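Local coordinates for protein ochratoxinase (Aspergillus niger, PDB 4C65) that hydrolyses the amide bond of the mycotoxin ochratoxin A, releasing L-phenylalanine, as a zinc-dependent, homooctameric carboxypeptidase of the amidohydrolase superfamily, at residues T8-G13 with L28-K33; A141-T146 with R190-Q195; I331-D336 with K363-N368. All coordinates share one frame; numbering follows the deposited sequence.

Contact 1. Residues T8-G13 with L28-K33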
ATOM      1  N   THR A   8     -13.851 -44.847 -36.509  1.00 26.46           N
ATOM      2  CA  THR A   8     -12.645 -45.673 -36.441  1.00 25.46           C
ATOM      3  C   THR A   8     -12.974 -47.019 -35.794  1.00 24.75           C
ATOM      4  O   THR A   8     -13.619 -47.066 -34.751  1.00 23.84           O
ATOM      5  CB  THR A   8     -11.548 -45.001 -35.606  1.00 24.14           C
ATOM      6  OG1 THR A   8     -11.320 -43.683 -36.087  1.00 24.47           O
ATOM      7  CG2 THR A   8     -10.259 -45.790 -35.666  1.00 24.05           C
ATOM      8  N   ILE A   9     -12.561 -48.111 -36.437  1.00 25.30           N
ATOM      9  CA  ILE A   9     -12.719 -49.444 -35.863  1.00 24.63           C
ATOM     10  C   ILE A   9     -11.377 -49.933 -35.389  1.00 23.60           C
ATOM     11  O   ILE A   9     -10.400 -49.895 -36.131  1.00 23.91           O
ATOM     12  CB  ILE A   9     -13.305 -50.463 -36.858  1.00 26.29           C
ATOM     13  CG1 ILE A   9     -14.612 -49.912 -37.441  1.00 27.39           C
ATOM     14  CG2 ILE A   9     -13.569 -51.787 -36.153  1.00 25.89           C
ATOM     15  CD1 ILE A   9     -15.307 -50.830 -38.409  1.00 29.06           C
ATOM     16  N   ILE A  10     -11.332 -50.361 -34.131  1.00 22.43           N
ATOM     17  CA  ILE A  10     -10.127 -50.931 -33.552  1.00 22.10           C
ATOM     18  C   ILE A  10     -10.409 -52.366 -33.123  1.00 22.07           C
ATOM     19  O   ILE A  10     -11.291 -52.602 -32.307  1.00 21.31           O
ATOM     20  CB  ILE A  10      -9.677 -50.150 -32.306  1.00 20.97           C
ATOM     21  CG1 ILE A  10      -9.508 -48.670 -32.633  1.00 21.00           C
ATOM     22  CG2 ILE A  10      -8.384 -50.740 -31.752  1.00 20.83           C
ATOM     23  CD1 ILE A  10      -9.593 -47.780 -31.411  1.00 20.01           C
ATOM     24  N   TYR A  11      -9.687 -53.310 -33.720  1.00 22.72           N
ATOM     25  CA  TYR A  11      -9.797 -54.711 -33.359  1.00 22.93           C
ATOM     26  C   TYR A  11      -8.745 -55.036 -32.342  1.00 22.16           C
ATOM     27  O   TYR A  11      -7.581 -54.666 -32.514  1.00 22.16           O
ATOM     28  CB  TYR A  11      -9.584 -55.588 -34.584  1.00 24.78           C
ATOM     29  CG  TYR A  11     -10.650 -55.432 -35.643  1.00 25.79           C
ATOM     30  CD1 TYR A  11     -11.790 -56.211 -35.627  1.00 26.38           C
ATOM     31  CD2 TYR A  11     -10.524 -54.486 -36.641  1.00 26.45           C
ATOM     32  CE1 TYR A  11     -12.772 -56.076 -36.597  1.00 27.35           C
ATOM     33  CE2 TYR A  11     -11.507 -54.343 -37.627  1.00 27.50           C
ATOM     34  CZ  TYR A  11     -12.620 -55.152 -37.600  1.00 27.85           C
ATOM     35  OH  TYR A  11     -13.579 -55.032 -38.559  1.00 28.85           O
ATOM     36  N   ALA A  12      -9.141 -55.734 -31.285  1.00 21.61           N
ATOM     37  CA  ALA A  12      -8.227 -56.014 -30.188  1.00 21.16           C
ATOM     38  C   ALA A  12      -8.168 -57.488 -29.836  1.00 22.11           C
ATOM     39  O   ALA A  12      -9.197 -58.091 -29.561  1.00 22.22           O
ATOM     40  CB  ALA A  12      -8.616 -55.196 -28.957  1.00 20.07           C
ATOM     41  N   GLY A  13      -6.958 -58.048 -29.792  1.00 22.66           N
ATOM     42  CA  GLY A  13      -6.758 -59.406 -29.301  1.00 23.80           C
ATOM     43  C   GLY A  13      -7.325 -59.577 -27.894  1.00 23.45           C
ATOM     44  O   GLY A  13      -7.997 -60.557 -27.590  1.00 24.11           O
ATOM     45  N   LEU A  28     -13.711 -52.206 -30.904  1.00 21.15           N
ATOM     46  CA  LEU A  28     -14.232 -50.962 -30.400  1.00 20.83           C
ATOM     47  C   LEU A  28     -14.419 -50.003 -31.559  1.00 21.40           C
ATOM     48  O   LEU A  28     -13.534 -49.877 -32.418  1.00 22.02           O
ATOM     49  CB  LEU A  28     -13.267 -50.372 -29.374  1.00 19.73           C
ATOM     50  CG  LEU A  28     -13.711 -49.066 -28.712  1.00 19.31           C
ATOM     51  CD1 LEU A  28     -13.286 -49.027 -27.249  1.00 18.53           C
ATOM     52  CD2 LEU A  28     -13.152 -47.851 -29.467  1.00 19.19           C
ATOM     53  N   VAL A  29     -15.552 -49.318 -31.585  1.00 21.72           N
ATOM     54  CA  VAL A  29     -15.784 -48.314 -32.598  1.00 22.70           C
ATOM     55  C   VAL A  29     -15.778 -46.921 -31.966  1.00 22.27           C
ATOM     56  O   VAL A  29     -16.443 -46.687 -30.954  1.00 21.80           O
ATOM     57  CB  VAL A  29     -17.117 -48.533 -33.312  1.00 24.27           C
ATOM     58  CG1 VAL A  29     -17.353 -47.450 -34.342  1.00 25.27           C
ATOM     59  CG2 VAL A  29     -17.144 -49.907 -33.972  1.00 25.23           C
ATOM     60  N   ILE A  30     -15.028 -46.011 -32.580  1.00 22.25           N
ATOM     61  CA  ILE A  30     -15.054 -44.609 -32.204  1.00 22.20           C
ATOM     62  C   ILE A  30     -15.846 -43.844 -33.254  1.00 23.39           C
ATOM     63  O   ILE A  30     -15.558 -43.938 -34.441  1.00 23.94           O
ATOM     64  CB  ILE A  30     -13.634 -43.996 -32.131  1.00 21.43           C
ATOM     65  CG1 ILE A  30     -12.780 -44.747 -31.100  1.00 20.64           C
ATOM     66  CG2 ILE A  30     -13.713 -42.514 -31.771  1.00 21.45           C
ATOM     67  CD1 ILE A  30     -11.333 -44.267 -31.004  1.00 20.00           C
ATOM     68  N   SER A  31     -16.844 -43.090 -32.801  1.00 23.76           N
ATOM     69  CA  SER A  31     -17.534 -42.133 -33.663  1.00 25.15           C
ATOM     70  C   SER A  31     -17.296 -40.755 -33.092  1.00 25.01           C
ATOM     71  O   SER A  31     -17.801 -40.442 -32.026  1.00 23.96           O
ATOM     72  CB  SER A  31     -19.029 -42.436 -33.732  1.00 26.25           C
ATOM     73  OG  SER A  31     -19.682 -41.485 -34.544  1.00 27.80           O
ATOM     74  N   ASP A  32     -16.506 -39.950 -33.805  1.00 25.84           N
ATOM     75  CA  ASP A  32     -16.116 -38.621 -33.362  1.00 26.30           C
ATOM     76  C   ASP A  32     -15.447 -38.682 -31.998  1.00 25.02           C
ATOM     77  O   ASP A  32     -14.384 -39.258 -31.888  1.00 24.00           O
ATOM     78  CB  ASP A  32     -17.304 -37.658 -33.405  1.00 28.04           C
ATOM     79  CG  ASP A  32     -17.746 -37.365 -34.826  1.00 30.55           C
ATOM     80  OD1 ASP A  32     -16.869 -37.336 -35.705  1.00 30.99           O
ATOM     81  OD2 ASP A  32     -18.952 -37.194 -35.068  1.00 32.50           O
ATOM     82  N   LYS A  33     -16.058 -38.119 -30.957  1.00 25.88           N
ATOM     83  CA  LYS A  33     -15.408 -38.032 -29.637  1.00 24.77           C
ATOM     84  C   LYS A  33     -15.755 -39.161 -28.713  1.00 23.19           C
ATOM     85  O   LYS A  33     -15.140 -39.294 -27.657  1.00 21.52           O
ATOM     86  CB  LYS A  33     -15.780 -36.720 -28.970  1.00 26.90           C
ATOM     87  CG  LYS A  33     -15.277 -35.521 -29.758  1.00 29.17           C
ATOM     88  CD  LYS A  33     -15.882 -34.209 -29.289  1.00 31.88           C
ATOM     89  CE  LYS A  33     -15.481 -33.046 -30.181  1.00 35.01           C
ATOM     90  NZ  LYS A  33     -14.943 -31.886 -29.411  1.00 36.26           N
TER
HETATM   91  O   HOH W   1     -13.019 -42.190 -35.193  1.00  9.50           O
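Strands 8-12 and 28-31 run antiparallel as neighbours, their short axes 4.8 Å apart at closest and 161° between their directions. Thr-8 with Ile-30 and Ile-10 with Leu-28 are hydrogen-bonded pairs. Each pair makes two bonds of 2.8 Å: N of Thr-8 to O of Ile-30 and N of Ile-30 to O of Thr-8, then N of Ile-10 to O of Leu-28 and N of Leu-28 to O of Ile-10. Ile-9 and Val-29 form the non-hydrogen-bonded pair between them. There the CA of Val-29 lies 3.3 Å from the O of Thr-8, a CA-H...O contact that adds to the ladder.

Thr-8, Ile-10, Leu-28 and Ile-30 share one face of the sheet. Ile-10 is the side chain that gathers this face. Its CG1 branch, set beside the backbone N (chi1 -55°), carries CD1 to within 3.9 Å of CD1 of Ile-30. The same methyl lies 4.1 Å from CD2 of Leu-28, whose side chain runs alongside and points the same way. Ile-9 and Val-29 occupy the other face and meet more loosely, CG1 of Ile-9 to CG2 of Val-29 at 4.3 Å.

The two strands belong to one beta hairpin, away from the zinc and active-site residues and consistent with the smaller beta-sandwich domain. On the far side of strand 7-15, Ile-9 and Tyr-11 bond through the backbone to strand 54-58, and Ile-10 packs on Val-58. Strand 34-38 flanks strand 26-31. Leu-61 of strand 60-67 touches both Ile-10 and Leu-28.

Contact 2. Residues A141-T146 with R190-Q195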
ATOM      1  N   ALA A 141      -4.709 -23.533  -6.928  1.00 13.08           N
ATOM      2  CA  ALA A 141      -3.839 -23.581  -5.755  1.00 13.25           C
ATOM      3  C   ALA A 141      -4.353 -24.565  -4.713  1.00 13.56           C
ATOM      4  O   ALA A 141      -5.559 -24.711  -4.537  1.00 13.86           O
ATOM      5  CB  ALA A 141      -3.750 -22.221  -5.135  1.00 13.32           C
ATOM      6  N   ALA A 142      -3.438 -25.296  -4.078  1.00 13.81           N
ATOM      7  CA  ALA A 142      -3.775 -26.053  -2.872  1.00 13.74           C
ATOM      8  C   ALA A 142      -4.067 -25.015  -1.803  1.00 13.75           C
ATOM      9  O   ALA A 142      -3.338 -24.015  -1.707  1.00 14.14           O
ATOM     10  CB  ALA A 142      -2.613 -26.938  -2.444  1.00 13.82           C
ATOM     11  N   LEU A 143      -5.131 -25.232  -1.035  1.00 13.31           N
ATOM     12  CA  LEU A 143      -5.458 -24.337   0.046  1.00 13.34           C
ATOM     13  C   LEU A 143      -4.820 -24.795   1.359  1.00 13.29           C
ATOM     14  O   LEU A 143      -4.905 -25.954   1.726  1.00 13.68           O
ATOM     15  CB  LEU A 143      -6.962 -24.235   0.233  1.00 13.36           C
ATOM     16  CG  LEU A 143      -7.867 -23.916  -0.949  1.00 13.24           C
ATOM     17  CD1 LEU A 143      -9.234 -23.496  -0.438  1.00 13.49           C
ATOM     18  CD2 LEU A 143      -7.304 -22.829  -1.836  1.00 13.26           C
ATOM     19  N   SER A 144      -4.213 -23.855   2.076  1.00 13.31           N
ATOM     20  CA  SER A 144      -3.547 -24.125   3.327  1.00 13.46           C
ATOM     21  C   SER A 144      -3.768 -23.002   4.313  1.00 13.71           C
ATOM     22  O   SER A 144      -3.953 -21.849   3.940  1.00 13.83           O
ATOM     23  CB  SER A 144      -2.064 -24.282   3.083  1.00 13.55           C
ATOM     24  OG  SER A 144      -1.354 -24.566   4.268  1.00 14.18           O
ATOM     25  N   GLN A 145      -3.786 -23.343   5.589  1.00 13.95           N
ATOM     26  CA  GLN A 145      -3.727 -22.337   6.634  1.00 14.19           C
ATOM     27  C   GLN A 145      -2.300 -21.794   6.708  1.00 14.18           C
ATOM     28  O   GLN A 145      -1.369 -22.444   6.258  1.00 13.81           O
ATOM     29  CB  GLN A 145      -4.143 -22.934   7.987  1.00 14.59           C
ATOM     30  CG  GLN A 145      -3.322 -24.142   8.409  1.00 14.83           C
ATOM     31  CD  GLN A 145      -3.417 -24.403   9.868  1.00 15.42           C
ATOM     32  OE1 GLN A 145      -4.300 -25.127  10.329  1.00 15.85           O
ATOM     33  NE2 GLN A 145      -2.511 -23.816  10.627  1.00 15.81           N
ATOM     34  N   THR A 146      -2.156 -20.614   7.305  1.00 14.30           N
ATOM     35  CA  THR A 146      -0.864 -20.145   7.754  1.00 14.67           C
ATOM     36  C   THR A 146      -0.262 -21.206   8.659  1.00 15.26           C
ATOM     37  O   THR A 146      -0.947 -21.796   9.495  1.00 15.03           O
ATOM     38  CB  THR A 146      -0.996 -18.813   8.512  1.00 14.82           C
ATOM     39  OG1 THR A 146      -1.374 -17.792   7.595  1.00 14.30           O
ATOM     40  CG2 THR A 146       0.311 -18.413   9.171  1.00 15.21           C
ATOM     41  N   ARG A 190     -13.172 -16.882  -0.128  1.00 13.36           N
ATOM     42  CA  ARG A 190     -12.489 -16.308  -1.282  1.00 13.21           C
ATOM     43  C   ARG A 190     -11.481 -17.293  -1.867  1.00 12.74           C
ATOM     44  O   ARG A 190     -11.394 -17.436  -3.094  1.00 12.83           O
ATOM     45  CB  ARG A 190     -11.844 -14.961  -0.967  1.00 13.30           C
ATOM     46  CG  ARG A 190     -11.025 -14.460  -2.164  1.00 13.36           C
ATOM     47  CD  ARG A 190     -11.129 -12.972  -2.429  1.00 13.36           C
ATOM     48  NE  ARG A 190     -10.807 -12.182  -1.257  1.00 13.42           N
ATOM     49  CZ  ARG A 190     -11.613 -11.302  -0.681  1.00 13.86           C
ATOM     50  NH1 ARG A 190     -12.832 -11.065  -1.126  1.00 14.08           N
ATOM     51  NH2 ARG A 190     -11.195 -10.657   0.386  1.00 14.28           N
ATOM     52  N   ALA A 191     -10.768 -18.008  -1.002  1.00 12.60           N
ATOM     53  CA  ALA A 191      -9.776 -18.952  -1.449  1.00 12.52           C
ATOM     54  C   ALA A 191     -10.341 -19.955  -2.425  1.00 12.25           C
ATOM     55  O   ALA A 191      -9.753 -20.179  -3.484  1.00 12.14           O
ATOM     56  CB  ALA A 191      -9.141 -19.672  -0.275  1.00 12.85           C
ATOM     57  N   VAL A 192     -11.472 -20.573  -2.073  1.00 12.44           N
ATOM     58  CA  VAL A 192     -12.105 -21.539  -2.968  1.00 12.15           C
ATOM     59  C   VAL A 192     -12.538 -20.831  -4.261  1.00 11.93           C
ATOM     60  O   VAL A 192     -12.287 -21.319  -5.364  1.00 11.57           O
ATOM     61  CB  VAL A 192     -13.318 -22.210  -2.314  1.00 12.43           C
ATOM     62  CG1 VAL A 192     -14.044 -23.098  -3.324  1.00 12.51           C
ATOM     63  CG2 VAL A 192     -12.891 -23.048  -1.128  1.00 12.59           C
ATOM     64  N   ARG A 193     -13.175 -19.668  -4.114  1.00 11.99           N
ATOM     65  CA  ARG A 193     -13.696 -18.937  -5.258  1.00 12.15           C
ATOM     66  C   ARG A 193     -12.584 -18.529  -6.230  1.00 11.93           C
ATOM     67  O   ARG A 193     -12.765 -18.591  -7.437  1.00 12.06           O
ATOM     68  CB  ARG A 193     -14.478 -17.730  -4.786  1.00 12.44           C
ATOM     69  CG  ARG A 193     -15.782 -18.109  -4.114  1.00 12.71           C
ATOM     70  CD  ARG A 193     -16.389 -16.964  -3.309  1.00 13.07           C
ATOM     71  NE  ARG A 193     -17.539 -17.444  -2.536  1.00 13.33           N
ATOM     72  CZ  ARG A 193     -18.374 -16.672  -1.851  1.00 13.51           C
ATOM     73  NH1 ARG A 193     -18.241 -15.371  -1.846  1.00 13.63           N
ATOM     74  NH2 ARG A 193     -19.379 -17.221  -1.209  1.00 13.96           N
ATOM     75  N   LEU A 194     -11.418 -18.172  -5.714  1.00 11.82           N
ATOM     76  CA  LEU A 194     -10.310 -17.803  -6.584  1.00 11.67           C
ATOM     77  C   LEU A 194      -9.814 -18.984  -7.424  1.00 11.68           C
ATOM     78  O   LEU A 194      -9.312 -18.795  -8.534  1.00 11.38           O
ATOM     79  CB  LEU A 194      -9.161 -17.246  -5.774  1.00 11.73           C
ATOM     80  CG  LEU A 194      -9.294 -15.822  -5.236  1.00 11.94           C
ATOM     81  CD1 LEU A 194      -8.234 -15.577  -4.178  1.00 12.00           C
ATOM     82  CD2 LEU A 194      -9.147 -14.799  -6.346  1.00 11.97           C
ATOM     83  N   GLN A 195      -9.962 -20.212  -6.935  1.00 11.97           N
ATOM     84  CA  GLN A 195      -9.566 -21.360  -7.754  1.00 12.08           C
ATOM     85  C   GLN A 195     -10.611 -21.619  -8.819  1.00 12.39           C
ATOM     86  O   GLN A 195     -10.276 -21.847  -9.988  1.00 12.74           O
ATOM     87  CB  GLN A 195      -9.350 -22.608  -6.900  1.00 12.07           C
ATOM     88  CG  GLN A 195      -8.433 -22.406  -5.709  1.00 11.98           C
ATOM     89  CD  GLN A 195      -7.336 -21.385  -5.957  1.00 11.89           C
ATOM     90  OE1 GLN A 195      -6.598 -21.464  -6.939  1.00 11.51           O
ATOM     91  NE2 GLN A 195      -7.167 -20.461  -4.999  1.00 12.03           N
TER
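Gln-195 and Ala-141 are joined by a side-chain to backbone hydrogen bond, and Leu-143 packs beside them against the same helix. Strand 142-144 and helix 190-195 run nearly antiparallel, at 169°, with their axes 9.5 Å apart.

Gln-195 can be followed outward from the helix. Its CB leaves toward the strand. CG stands anti to the carbonyl carbon (chi1 -51°) and lies 3.9 Å from the O of Ala-141. A bend at the second torsion then folds the amide back along the helix. CD passes close to the CB of Ala-141. OE1 accepts the N-H of Ala-141 at 2.8 Å. The N-H points almost straight at OE1, but it arrives from above the amide plane, not along a lone pair. NE2 turns to its own helix and donates to the O of Ala-191 at 3.0 Å. The amide is thus gripped at both ends, which fixes which end is oxygen and which is nitrogen. Arg-198 adds a weak bond to OE1.

The Leu-143 and Gln-195 side chains lie alongside each other with their ends reversed. CD2 of Leu-143 lies 4.0 Å from NE2 of Gln-195. Its CD1 touches two residues of the helix, CB of Ala-191 at 3.8 Å and CG2 of Val-192 at 3.7 Å. The Val-192 side chain lies roughly perpendicular to that of Leu-143.

Arg-190 and Arg-193 on this helix form salt bridges to Asp-183 of a neighbouring subunit. Strand 203-206 lies alongside and carries Lys-204, a zinc ligand and active-site residue, which bonds to Leu-143 through the backbone. Such packing of an outer helix on inner strands is characteristic of the TIM barrel of amidohydrolases.

Contact 3. Residues I331-D336 with K363-N368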
ATOM      1  N   ILE A 331     -10.920 -47.136  -4.613  1.00 18.72           N
ATOM      2  CA  ILE A 331      -9.577 -46.633  -4.719  1.00 18.13           C
ATOM      3  C   ILE A 331      -9.298 -46.114  -6.115  1.00 17.29           C
ATOM      4  O   ILE A 331      -9.777 -46.661  -7.104  1.00 17.30           O
ATOM      5  CB  ILE A 331      -8.584 -47.745  -4.335  1.00 19.11           C
ATOM      6  CG1 ILE A 331      -8.765 -48.063  -2.856  1.00 20.26           C
ATOM      7  CG2 ILE A 331      -7.135 -47.329  -4.575  1.00 18.92           C
ATOM      8  CD1 ILE A 331      -8.545 -49.505  -2.546  1.00 21.91           C
ATOM      9  N   ALA A 332      -8.518 -45.042  -6.188  1.00 16.68           N
ATOM     10  CA  ALA A 332      -7.956 -44.582  -7.451  1.00 16.14           C
ATOM     11  C   ALA A 332      -6.476 -44.341  -7.244  1.00 16.50           C
ATOM     12  O   ALA A 332      -5.999 -44.249  -6.101  1.00 17.61           O
ATOM     13  CB  ALA A 332      -8.641 -43.332  -7.940  1.00 15.06           C
ATOM     14  N   LEU A 333      -5.737 -44.286  -8.343  1.00 15.93           N
ATOM     15  CA  LEU A 333      -4.285 -44.201  -8.275  1.00 15.93           C
ATOM     16  C   LEU A 333      -3.792 -42.779  -8.518  1.00 15.06           C
ATOM     17  O   LEU A 333      -4.281 -42.075  -9.402  1.00 14.43           O
ATOM     18  CB  LEU A 333      -3.608 -45.143  -9.290  1.00 16.15           C
ATOM     19  CG  LEU A 333      -3.875 -46.624  -9.092  1.00 16.79           C
ATOM     20  CD1 LEU A 333      -2.962 -47.443  -9.976  1.00 17.52           C
ATOM     21  CD2 LEU A 333      -3.690 -47.057  -7.645  1.00 17.73           C
ATOM     22  N   GLY A 334      -2.807 -42.381  -7.706  1.00 15.25           N
ATOM     23  CA  GLY A 334      -2.140 -41.104  -7.828  1.00 14.66           C
ATOM     24  C   GLY A 334      -0.720 -41.289  -7.410  1.00 15.28           C
ATOM     25  O   GLY A 334      -0.427 -42.110  -6.555  1.00 15.75           O
ATOM     26  N   THR A 335       0.164 -40.492  -7.996  1.00 15.43           N
ATOM     27  CA  THR A 335       1.613 -40.667  -7.828  1.00 16.27           C
ATOM     28  C   THR A 335       2.260 -39.587  -6.958  1.00 16.30           C
ATOM     29  O   THR A 335       3.246 -39.840  -6.255  1.00 17.31           O
ATOM     30  CB  THR A 335       2.268 -40.697  -9.217  1.00 16.26           C
ATOM     31  OG1 THR A 335       1.635 -41.710 -10.000  1.00 16.32           O
ATOM     32  CG2 THR A 335       3.751 -41.027  -9.123  1.00 17.53           C
ATOM     33  N   ASP A 336       1.684 -38.388  -7.004  1.00 15.63           N
ATOM     34  CA  ASP A 336       2.244 -37.191  -6.388  1.00 15.62           C
ATOM     35  C   ASP A 336       3.555 -36.825  -7.061  1.00 16.07           C
ATOM     36  O   ASP A 336       4.618 -36.855  -6.456  1.00 17.10           O
ATOM     37  CB  ASP A 336       2.413 -37.368  -4.887  1.00 16.26           C
ATOM     38  CG  ASP A 336       2.494 -36.035  -4.139  1.00 16.27           C
ATOM     39  OD1 ASP A 336       2.745 -34.982  -4.745  1.00 16.05           O
ATOM     40  OD2 ASP A 336       2.314 -36.058  -2.917  1.00 16.81           O
ATOM     41  N   LYS A 363      -8.366 -50.908 -12.892  1.00 19.54           N
ATOM     42  CA  LYS A 363      -9.663 -50.319 -12.531  1.00 19.10           C
ATOM     43  C   LYS A 363      -9.476 -49.034 -11.725  1.00 17.80           C
ATOM     44  O   LYS A 363     -10.127 -48.018 -11.961  1.00 16.96           O
ATOM     45  CB  LYS A 363     -10.455 -51.331 -11.713  1.00 20.54           C
ATOM     46  CG  LYS A 363     -11.835 -50.862 -11.313  1.00 20.91           C
ATOM     47  CD  LYS A 363     -12.514 -51.708 -10.260  1.00 22.37           C
ATOM     48  CE  LYS A 363     -13.871 -51.184 -10.079  1.00 22.53           C
ATOM     49  NZ  LYS A 363     -14.985 -52.121  -9.819  1.00 23.85           N
ATOM     50  N   ALA A 364      -8.548 -49.089 -10.788  1.00 17.44           N
ATOM     51  CA  ALA A 364      -8.219 -47.933  -9.954  1.00 16.49           C
ATOM     52  C   ALA A 364      -7.572 -46.793 -10.761  1.00 15.31           C
ATOM     53  O   ALA A 364      -7.645 -45.634 -10.346  1.00 14.86           O
ATOM     54  CB  ALA A 364      -7.302 -48.355  -8.813  1.00 16.84           C
ATOM     55  N   ALA A 365      -6.963 -47.111 -11.898  1.00 14.97           N
ATOM     56  CA  ALA A 365      -6.355 -46.085 -12.733  1.00 14.31           C
ATOM     57  C   ALA A 365      -7.206 -45.673 -13.930  1.00 13.72           C
ATOM     58  O   ALA A 365      -6.827 -44.776 -14.682  1.00 13.26           O
ATOM     59  CB  ALA A 365      -5.003 -46.547 -13.211  1.00 14.85           C
ATOM     60  N   THR A 366      -8.349 -46.324 -14.108  1.00 13.73           N
ATOM     61  CA  THR A 366      -9.220 -46.039 -15.224  1.00 13.39           C
ATOM     62  C   THR A 366     -10.633 -45.810 -14.765  1.00 13.22           C
ATOM     63  O   THR A 366     -11.044 -44.676 -14.577  1.00 12.47           O
ATOM     64  CB  THR A 366      -9.147 -47.156 -16.293  1.00 14.25           C
ATOM     65  OG1 THR A 366      -9.560 -48.425 -15.753  1.00 14.92           O
ATOM     66  CG2 THR A 366      -7.751 -47.282 -16.812  1.00 14.31           C
ATOM     67  N   ALA A 367     -11.379 -46.878 -14.523  1.00 13.98           N
ATOM     68  CA  ALA A 367     -12.818 -46.772 -14.242  1.00 14.31           C
ATOM     69  C   ALA A 367     -13.142 -45.918 -13.003  1.00 14.10           C
ATOM     70  O   ALA A 367     -14.110 -45.169 -13.016  1.00 13.77           O
ATOM     71  CB  ALA A 367     -13.455 -48.158 -14.124  1.00 15.19           C
ATOM     72  N   ASN A 368     -12.356 -46.062 -11.946  1.00 14.45           N
ATOM     73  CA  ASN A 368     -12.615 -45.383 -10.679  1.00 14.59           C
ATOM     74  C   ASN A 368     -12.096 -43.981 -10.671  1.00 14.32           C
ATOM     75  O   ASN A 368     -12.562 -43.151  -9.912  1.00 14.32           O
ATOM     76  CB  ASN A 368     -11.948 -46.119  -9.520  1.00 14.96           C
ATOM     77  CG  ASN A 368     -12.660 -47.409  -9.143  1.00 15.99           C
ATOM     78  OD1 ASN A 368     -13.790 -47.673  -9.545  1.00 16.39           O
ATOM     79  ND2 ASN A 368     -11.978 -48.226  -8.360  1.00 16.70           N
TER
HETATM   80  O   HOH W   2      -5.929 -43.017 -11.273  1.00 18.92           O
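Ala-364 and Asn-368 hold the backbone of Ile-331 to Leu-333. Asn-368 donates from ND2 to the O of Ile-331 at 3.0 Å. The donor lies in the plane of that carbonyl, and the N-H...O angle is 150°. CB of Asn-368 also lies close to this oxygen, so the side chain runs alongside the carbonyl as well as bonding to it. The O of Ala-364 accepts from the N of Leu-333 at 3.1 Å. This bond is more bent, 137° at the hydrogen, and the donor stands above the carbonyl plane. CA of Ala-332 makes a CA-H...O contact with the same oxygen at 3.1 Å. A water lies 2.7 Å from the O of Leu-333 and 3.3 Å from the O of Ala-364.

The apolar contacts fill in around these bonds. CB of Ala-364 sits against the O of Ile-331 and meets CG of Leu-333 at 3.8 Å. That CG stands beside its own backbone N (chi1 -62°), which brings it to the alanine that the N bonds to. Leu-333 spans the two alanines, with CD2 near CB of Ala-364 and CD1 3.9 Å from CB of Ala-365.

Further out, Asn-368 is placed by its backbone N, which bonds to the O of Lys-363. That oxygen also accepts from the N of Thr-366. Lys-363 itself makes a salt bridge to Asp-19. Leu-333 also packs on Leu-347 and Ala-350 of helix 344-354.

Past Leu-333 the chain runs on to Asp-336, an active-site residue with a weak hydrogen bond to the zinc ligand His-71. A catalytic aspartate just beyond the C-terminal end of a barrel strand is a hallmark of the amidohydrolase TIM barrel.

Overall arrangement
From the N terminus, contact 1 comes first and closes a beta hairpin over 14 intervening residues, in the sheet that includes strands 7-15 and 26-31. Contact 2 follows, bringing helix 185-198 back to strand 142-144 across 43 intervening residues. Contact 3 closes last, bringing helix 358-365 and the turn that follows it back to strand 331-332. The three lie in series, so none nests within or crosses another. Contacts 1 and 2 lie on opposite sides of the chain's centre, their own centres about 42 Å apart. Contact 3 is about 25 Å from contact 2, centre to centre. Contacts 2 and 3 tie helices to strands within the catalytic domain, whereas contact 1 lies away from the zinc site.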